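Local atomic coordinates of DNA-entry nuclease inhibitor (Bacillus subtilis subsp. subtilis, PDB entry 4MQD), a protein that plays a role in competence for transformation and inhibits the DNA-entry nuclease, with which it forms the complex that governs binding and entry of donor DNA. Residues L13-Y17 against H18-V22; S121-H124 against A125-I129. One frame throughout, in Å; residues are numbered along the deposited sequence.

Interaction 1 of 2, residues L13-Y17 against H18-V22; sequences LSISY and HQFTV
I15 reaches across a tight bend in the chain to Q19 and F20 with its two branches. CG2, placed opposite its own backbone N, lies against the backbone of Q19, 3.6 Å from Q19 O. The other branch carries CD1 to F20, meeting the ring obliquely, I15 CD1 to F20 CD2 4.1 Å. L13 adds a looser apolar touch, its CD2 4.3 Å from F20 CB. From the other side of its strand from F20, the Q19 side chain reaches back to the turn. Its CG sits between the backbone N and the carbonyl carbon (chi1 78°), and the extended chain beyond brings the amide to the turn, where Q19 NE2 donates to Y17 O at 3.2 Å. That bond is nearly straight at 164° and runs close to the amide plane, although it meets the Y17 carbonyl tilted out of the carbonyl plane. A second bond, from Q19 N to S16 O, is weak, at 3.4 Å. Y17 and H18 both adopt left-handed helical backbone angles, which turns the chain sharply, the two arms running 131° apart, and leaves their rings outside. Further out, the hydroxyl of S94 bonds to both S16 N and Q19 O, tying the two shoulders of the bend together, while N57 OD1 takes the N-H of H18. Q19 OE1 has a weak bond to W34, so both ends of the amide are engaged. Backbone bonds carry L13 to A60 on one strand and F20 to F52 on another. The bend therefore carries the chain from the mixed sheet (strand 6-14) to the antiparallel one (strand 19-24) of a beta sandwich, with I15 and L13 packed inside against F20, an arrangement typical of a beta arch rather than of a hairpin.

Interaction 2 of 2, residues S121-H124 against A125-I129; sequences SDLH and ADTYI
The chain makes a type I beta turn from S121 to H124, closed by H124 N to S121 O at 3.1 Å; H124 then takes left-handed backbone angles, and the chain extends through A125 into strand 127-134. This brings T127 back beside the start of the turn. S121 OG points opposite its backbone N (chi1 -179°) and accepts from L123 N at 3.1 Å, forming an ST turn. The same hydroxyl donates to T127 OG1 at 2.6 Å. T127 OG1 in turn donates to A125 O, 2.7 Å away, approaching at 27° from the carbonyl plane. L123 crosses T127 at about a right angle, its CD1 4.0 Å from T127 CG2, and also rests on F61 and L63 of the neighbouring strand. The H124 ring has one face towards D122 C; D122 itself packs on T35 of the second subunit. The polar bonds form a directed relay from L123 N through the two hydroxyls to A125 O. Each hydroxyl both accepts and donates, so the turn and the approach to the strand are held together by neutral groups, with the hydroxyls of the buried S121 and T127 satisfied by these local bonds.

Interaction 1 and interaction 2 have centres about 14 Å apart, yet they meet directly through F20 and Y128, whose rings pack edge-to-face with F20 CE2 3.6 Å from Y128 CG. F20 belongs to the antiparallel sheet and Y128 to the mixed one, so this pair joins the two sheets across the interior of the sandwich. Strand 59-66 provides a second connection: it lies between strands 6-14 and 127-134, bonding through A60 to L13 of interaction 1 and through F61 to D126 and Y128 of interaction 2. The 121-124 turn is the one that approaches the second subunit, through D122.

Interaction 1 of 2, residues L13-Y17 against H18-V22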
ATOM      1  N   LEU A  13     -12.460  12.539  12.059  1.00 28.12           N
ATOM      2  CA  LEU A  13     -13.482  13.327  11.379  1.00 28.41           C
ATOM      3  C   LEU A  13     -14.771  12.522  11.272  1.00 28.19           C
ATOM      4  O   LEU A  13     -14.752  11.370  10.833  1.00 26.45           O
ATOM      5  CB  LEU A  13     -12.997  13.718   9.980  1.00 29.31           C
ATOM      6  CG  LEU A  13     -13.781  14.806   9.240  1.00 30.12           C
ATOM      7  CD1 LEU A  13     -13.546  16.168   9.876  1.00 30.82           C
ATOM      8  CD2 LEU A  13     -13.400  14.838   7.767  1.00 30.82           C
ATOM      9  N   SER A  14     -15.885  13.126  11.683  1.00 28.16           N
ATOM     10  CA  SER A  14     -17.195  12.492  11.547  1.00 29.19           C
ATOM     11  C   SER A  14     -17.723  12.699  10.133  1.00 27.32           C
ATOM     12  O   SER A  14     -18.002  13.828   9.732  1.00 25.84           O
ATOM     13  CB  SER A  14     -18.184  13.061  12.565  1.00 31.80           C
ATOM     14  OG  SER A  14     -17.808  12.706  13.884  1.00 36.47           O
ATOM     15  N   ILE A  15     -17.848  11.607   9.382  1.00 27.07           N
ATOM     16  CA  ILE A  15     -18.351  11.664   8.012  1.00 27.23           C
ATOM     17  C   ILE A  15     -19.876  11.655   8.008  1.00 26.65           C
ATOM     18  O   ILE A  15     -20.499  10.813   8.653  1.00 25.11           O
ATOM     19  CB  ILE A  15     -17.859  10.468   7.165  1.00 28.06           C
ATOM     20  CG1 ILE A  15     -16.325  10.384   7.171  1.00 28.71           C
ATOM     21  CG2 ILE A  15     -18.405  10.552   5.740  1.00 28.08           C
ATOM     22  CD1 ILE A  15     -15.622  11.657   6.753  1.00 29.28           C
ATOM     23  N   SER A  16     -20.463  12.596   7.278  1.00 27.80           N
ATOM     24  CA  SER A  16     -21.901  12.614   7.038  1.00 28.08           C
ATOM     25  C   SER A  16     -22.164  12.618   5.539  1.00 28.16           C
ATOM     26  O   SER A  16     -21.362  13.135   4.758  1.00 26.45           O
ATOM     27  CB  SER A  16     -22.545  13.837   7.687  1.00 28.23           C
ATOM     28  OG  SER A  16     -22.560  13.711   9.095  1.00 29.75           O
ATOM     29  N   TYR A  17     -23.287  12.023   5.148  1.00 28.39           N
ATOM     30  CA  TYR A  17     -23.711  11.977   3.750  1.00 29.69           C
ATOM     31  C   TYR A  17     -22.636  11.414   2.811  1.00 27.69           C
ATOM     32  O   TYR A  17     -22.487  11.869   1.675  1.00 26.82           O
ATOM     33  CB  TYR A  17     -24.174  13.365   3.300  1.00 31.61           C
ATOM     34  CG  TYR A  17     -25.246  13.945   4.196  1.00 37.02           C
ATOM     35  CD1 TYR A  17     -26.568  13.532   4.086  1.00 40.04           C
ATOM     36  CD2 TYR A  17     -24.934  14.889   5.170  1.00 41.31           C
ATOM     37  CE1 TYR A  17     -27.552  14.054   4.910  1.00 43.42           C
ATOM     38  CE2 TYR A  17     -25.912  15.418   5.998  1.00 44.69           C
ATOM     39  CZ  TYR A  17     -27.219  14.997   5.863  1.00 45.07           C
ATOM     40  OH  TYR A  17     -28.197  15.517   6.680  1.00 47.10           O
ATOM     41  N   HIS A  18     -21.896  10.421   3.307  1.00 26.67           N
ATOM     42  CA  HIS A  18     -20.923   9.670   2.512  1.00 27.84           C
ATOM     43  C   HIS A  18     -19.947  10.543   1.721  1.00 27.69           C
ATOM     44  O   HIS A  18     -19.640  10.245   0.565  1.00 27.44           O
ATOM     45  CB  HIS A  18     -21.658   8.720   1.562  1.00 28.51           C
ATOM     46  CG  HIS A  18     -22.586   7.777   2.261  1.00 29.94           C
ATOM     47  ND1 HIS A  18     -23.898   8.091   2.533  1.00 30.54           N
ATOM     48  CD2 HIS A  18     -22.384   6.533   2.756  1.00 30.48           C
ATOM     49  CE1 HIS A  18     -24.470   7.078   3.159  1.00 31.91           C
ATOM     50  NE2 HIS A  18     -23.573   6.121   3.307  1.00 31.71           N
ATOM     51  N   GLN A  19     -19.456  11.612   2.344  1.00 27.69           N
ATOM     52  CA  GLN A  19     -18.523  12.510   1.672  1.00 29.67           C
ATOM     53  C   GLN A  19     -17.701  13.366   2.633  1.00 30.07           C
ATOM     54  O   GLN A  19     -18.085  13.590   3.784  1.00 32.09           O
ATOM     55  CB  GLN A  19     -19.271  13.423   0.691  1.00 32.36           C
ATOM     56  CG  GLN A  19     -19.994  14.599   1.338  1.00 35.69           C
ATOM     57  CD  GLN A  19     -20.972  15.277   0.397  1.00 39.49           C
ATOM     58  OE1 GLN A  19     -20.641  16.275  -0.251  1.00 39.12           O
ATOM     59  NE2 GLN A  19     -22.181  14.729   0.303  1.00 41.38           N
ATOM     60  N   PHE A  20     -16.555  13.822   2.136  1.00 28.86           N
ATOM     61  CA  PHE A  20     -15.795  14.904   2.752  1.00 27.96           C
ATOM     62  C   PHE A  20     -15.170  15.714   1.622  1.00 26.76           C
ATOM     63  O   PHE A  20     -14.989  15.201   0.514  1.00 24.70           O
ATOM     64  CB  PHE A  20     -14.729  14.374   3.718  1.00 27.83           C
ATOM     65  CG  PHE A  20     -13.716  13.470   3.076  1.00 28.14           C
ATOM     66  CD1 PHE A  20     -12.559  13.991   2.514  1.00 28.36           C
ATOM     67  CD2 PHE A  20     -13.913  12.097   3.047  1.00 28.97           C
ATOM     68  CE1 PHE A  20     -11.620  13.159   1.927  1.00 28.97           C
ATOM     69  CE2 PHE A  20     -12.978  11.260   2.460  1.00 29.33           C
ATOM     70  CZ  PHE A  20     -11.830  11.792   1.900  1.00 28.90           C
ATOM     71  N   THR A  21     -14.843  16.970   1.901  1.00 25.94           N
ATOM     72  CA  THR A  21     -14.468  17.907   0.850  1.00 25.48           C
ATOM     73  C   THR A  21     -13.170  18.636   1.155  1.00 25.51           C
ATOM     74  O   THR A  21     -12.983  19.154   2.256  1.00 25.69           O
ATOM     75  CB  THR A  21     -15.594  18.933   0.620  1.00 25.92           C
ATOM     76  OG1 THR A  21     -16.801  18.237   0.284  1.00 26.57           O
ATOM     77  CG2 THR A  21     -15.240  19.905  -0.504  1.00 25.62           C
ATOM     78  N   VAL A  22     -12.284  18.662   0.162  1.00 25.68           N
ATOM     79  CA  VAL A  22     -11.038  19.414   0.226  1.00 26.71           C
ATOM     80  C   VAL A  22     -11.258  20.726  -0.515  1.00 27.24           C
ATOM     81  O   VAL A  22     -11.661  20.714  -1.680  1.00 27.71           O
ATOM     82  CB  VAL A  22      -9.882  18.641  -0.442  1.00 26.72           C
ATOM     83  CG1 VAL A  22      -8.572  19.412  -0.320  1.00 27.41           C
ATOM     84  CG2 VAL A  22      -9.760  17.244   0.160  1.00 26.80           C
TER

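Interaction 2 of 2, residues S121-H124 against A125-I129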
ATOM      1  N   SER A 121      -7.258  -0.986   7.971  1.00 32.22           N
ATOM      2  CA  SER A 121      -6.482   0.093   8.584  1.00 31.67           C
ATOM      3  C   SER A 121      -5.908  -0.322   9.931  1.00 33.54           C
ATOM      4  O   SER A 121      -6.584  -0.981  10.724  1.00 35.69           O
ATOM      5  CB  SER A 121      -7.348   1.340   8.772  1.00 29.58           C
ATOM      6  OG  SER A 121      -6.593   2.398   9.338  1.00 26.67           O
ATOM      7  N   ASP A 122      -4.669   0.090  10.195  1.00 35.10           N
ATOM      8  CA  ASP A 122      -4.043  -0.137  11.499  1.00 36.75           C
ATOM      9  C   ASP A 122      -4.545   0.855  12.558  1.00 36.22           C
ATOM     10  O   ASP A 122      -4.190   0.746  13.733  1.00 34.93           O
ATOM     11  CB  ASP A 122      -2.511  -0.109  11.390  1.00 39.22           C
ATOM     12  CG  ASP A 122      -1.956   1.260  11.005  1.00 41.71           C
ATOM     13  OD1 ASP A 122      -2.739   2.186  10.703  1.00 47.78           O
ATOM     14  OD2 ASP A 122      -0.715   1.402  11.001  1.00 42.41           O
ATOM     15  N   LEU A 123      -5.354   1.824  12.130  1.00 35.12           N
ATOM     16  CA  LEU A 123      -6.084   2.701  13.042  1.00 35.30           C
ATOM     17  C   LEU A 123      -7.444   2.099  13.413  1.00 35.27           C
ATOM     18  O   LEU A 123      -8.138   2.618  14.289  1.00 35.59           O
ATOM     19  CB  LEU A 123      -6.282   4.077  12.409  1.00 35.25           C
ATOM     20  CG  LEU A 123      -5.014   4.780  11.919  1.00 35.52           C
ATOM     21  CD1 LEU A 123      -5.375   6.045  11.163  1.00 35.35           C
ATOM     22  CD2 LEU A 123      -4.079   5.095  13.077  1.00 36.58           C
ATOM     23  N   HIS A 124      -7.821   1.016  12.728  1.00 35.17           N
ATOM     24  CA  HIS A 124      -9.029   0.245  13.041  1.00 34.56           C
ATOM     25  C   HIS A 124     -10.303   1.084  12.934  1.00 34.95           C
ATOM     26  O   HIS A 124     -11.257   0.900  13.689  1.00 39.58           O
ATOM     27  CB  HIS A 124      -8.895  -0.407  14.420  1.00 34.98           C
ATOM     28  CG  HIS A 124      -7.579  -1.090  14.621  1.00 35.33           C
ATOM     29  ND1 HIS A 124      -7.243  -2.260  13.977  1.00 34.60           N
ATOM     30  CD2 HIS A 124      -6.504  -0.751  15.372  1.00 36.56           C
ATOM     31  CE1 HIS A 124      -6.023  -2.621  14.331  1.00 37.18           C
ATOM     32  NE2 HIS A 124      -5.552  -1.722  15.177  1.00 38.12           N
ATOM     33  N   ALA A 125     -10.287   2.003  11.975  1.00 32.94           N
ATOM     34  CA  ALA A 125     -11.436   2.820  11.621  1.00 30.27           C
ATOM     35  C   ALA A 125     -11.232   3.223  10.170  1.00 28.20           C
ATOM     36  O   ALA A 125     -10.099   3.241   9.686  1.00 27.72           O
ATOM     37  CB  ALA A 125     -11.521   4.047  12.513  1.00 29.52           C
ATOM     38  N   ASP A 126     -12.318   3.534   9.473  1.00 27.56           N
ATOM     39  CA  ASP A 126     -12.220   3.929   8.073  1.00 26.52           C
ATOM     40  C   ASP A 126     -11.201   5.051   7.940  1.00 25.39           C
ATOM     41  O   ASP A 126     -11.295   6.069   8.622  1.00 25.03           O
ATOM     42  CB  ASP A 126     -13.579   4.365   7.527  1.00 26.99           C
ATOM     43  CG  ASP A 126     -14.531   3.197   7.331  1.00 27.40           C
ATOM     44  OD1 ASP A 126     -14.120   2.033   7.526  1.00 27.84           O
ATOM     45  OD2 ASP A 126     -15.698   3.446   6.976  1.00 28.03           O
ATOM     46  N   THR A 127     -10.210   4.836   7.081  1.00 24.55           N
ATOM     47  CA  THR A 127      -9.086   5.747   6.951  1.00 25.43           C
ATOM     48  C   THR A 127      -8.973   6.226   5.513  1.00 25.19           C
ATOM     49  O   THR A 127      -9.046   5.428   4.574  1.00 25.46           O
ATOM     50  CB  THR A 127      -7.777   5.061   7.385  1.00 26.53           C
ATOM     51  OG1 THR A 127      -7.918   4.573   8.726  1.00 27.23           O
ATOM     52  CG2 THR A 127      -6.599   6.030   7.318  1.00 27.72           C
ATOM     53  N   TYR A 128      -8.805   7.534   5.349  1.00 24.62           N
ATOM     54  CA  TYR A 128      -8.667   8.138   4.030  1.00 24.74           C
ATOM     55  C   TYR A 128      -7.316   8.833   3.923  1.00 25.25           C
ATOM     56  O   TYR A 128      -7.064   9.832   4.599  1.00 24.64           O
ATOM     57  CB  TYR A 128      -9.828   9.094   3.767  1.00 25.11           C
ATOM     58  CG  TYR A 128     -11.149   8.362   3.704  1.00 26.20           C
ATOM     59  CD1 TYR A 128     -11.608   7.820   2.509  1.00 26.00           C
ATOM     60  CD2 TYR A 128     -11.918   8.172   4.850  1.00 27.28           C
ATOM     61  CE1 TYR A 128     -12.808   7.128   2.449  1.00 26.42           C
ATOM     62  CE2 TYR A 128     -13.119   7.481   4.800  1.00 27.19           C
ATOM     63  CZ  TYR A 128     -13.558   6.963   3.598  1.00 26.44           C
ATOM     64  OH  TYR A 128     -14.746   6.276   3.540  1.00 27.80           O
ATOM     65  N   ILE A 129      -6.443   8.269   3.091  1.00 25.75           N
ATOM     66  CA  ILE A 129      -5.096   8.795   2.898  1.00 26.12           C
ATOM     67  C   ILE A 129      -5.119   9.744   1.711  1.00 26.49           C
ATOM     68  O   ILE A 129      -5.548   9.368   0.619  1.00 25.45           O
ATOM     69  CB  ILE A 129      -4.065   7.673   2.652  1.00 25.99           C
ATOM     70  CG1 ILE A 129      -4.067   6.681   3.823  1.00 26.74           C
ATOM     71  CG2 ILE A 129      -2.671   8.263   2.451  1.00 25.65           C
ATOM     72  CD1 ILE A 129      -3.197   5.460   3.606  1.00 27.20           C
TER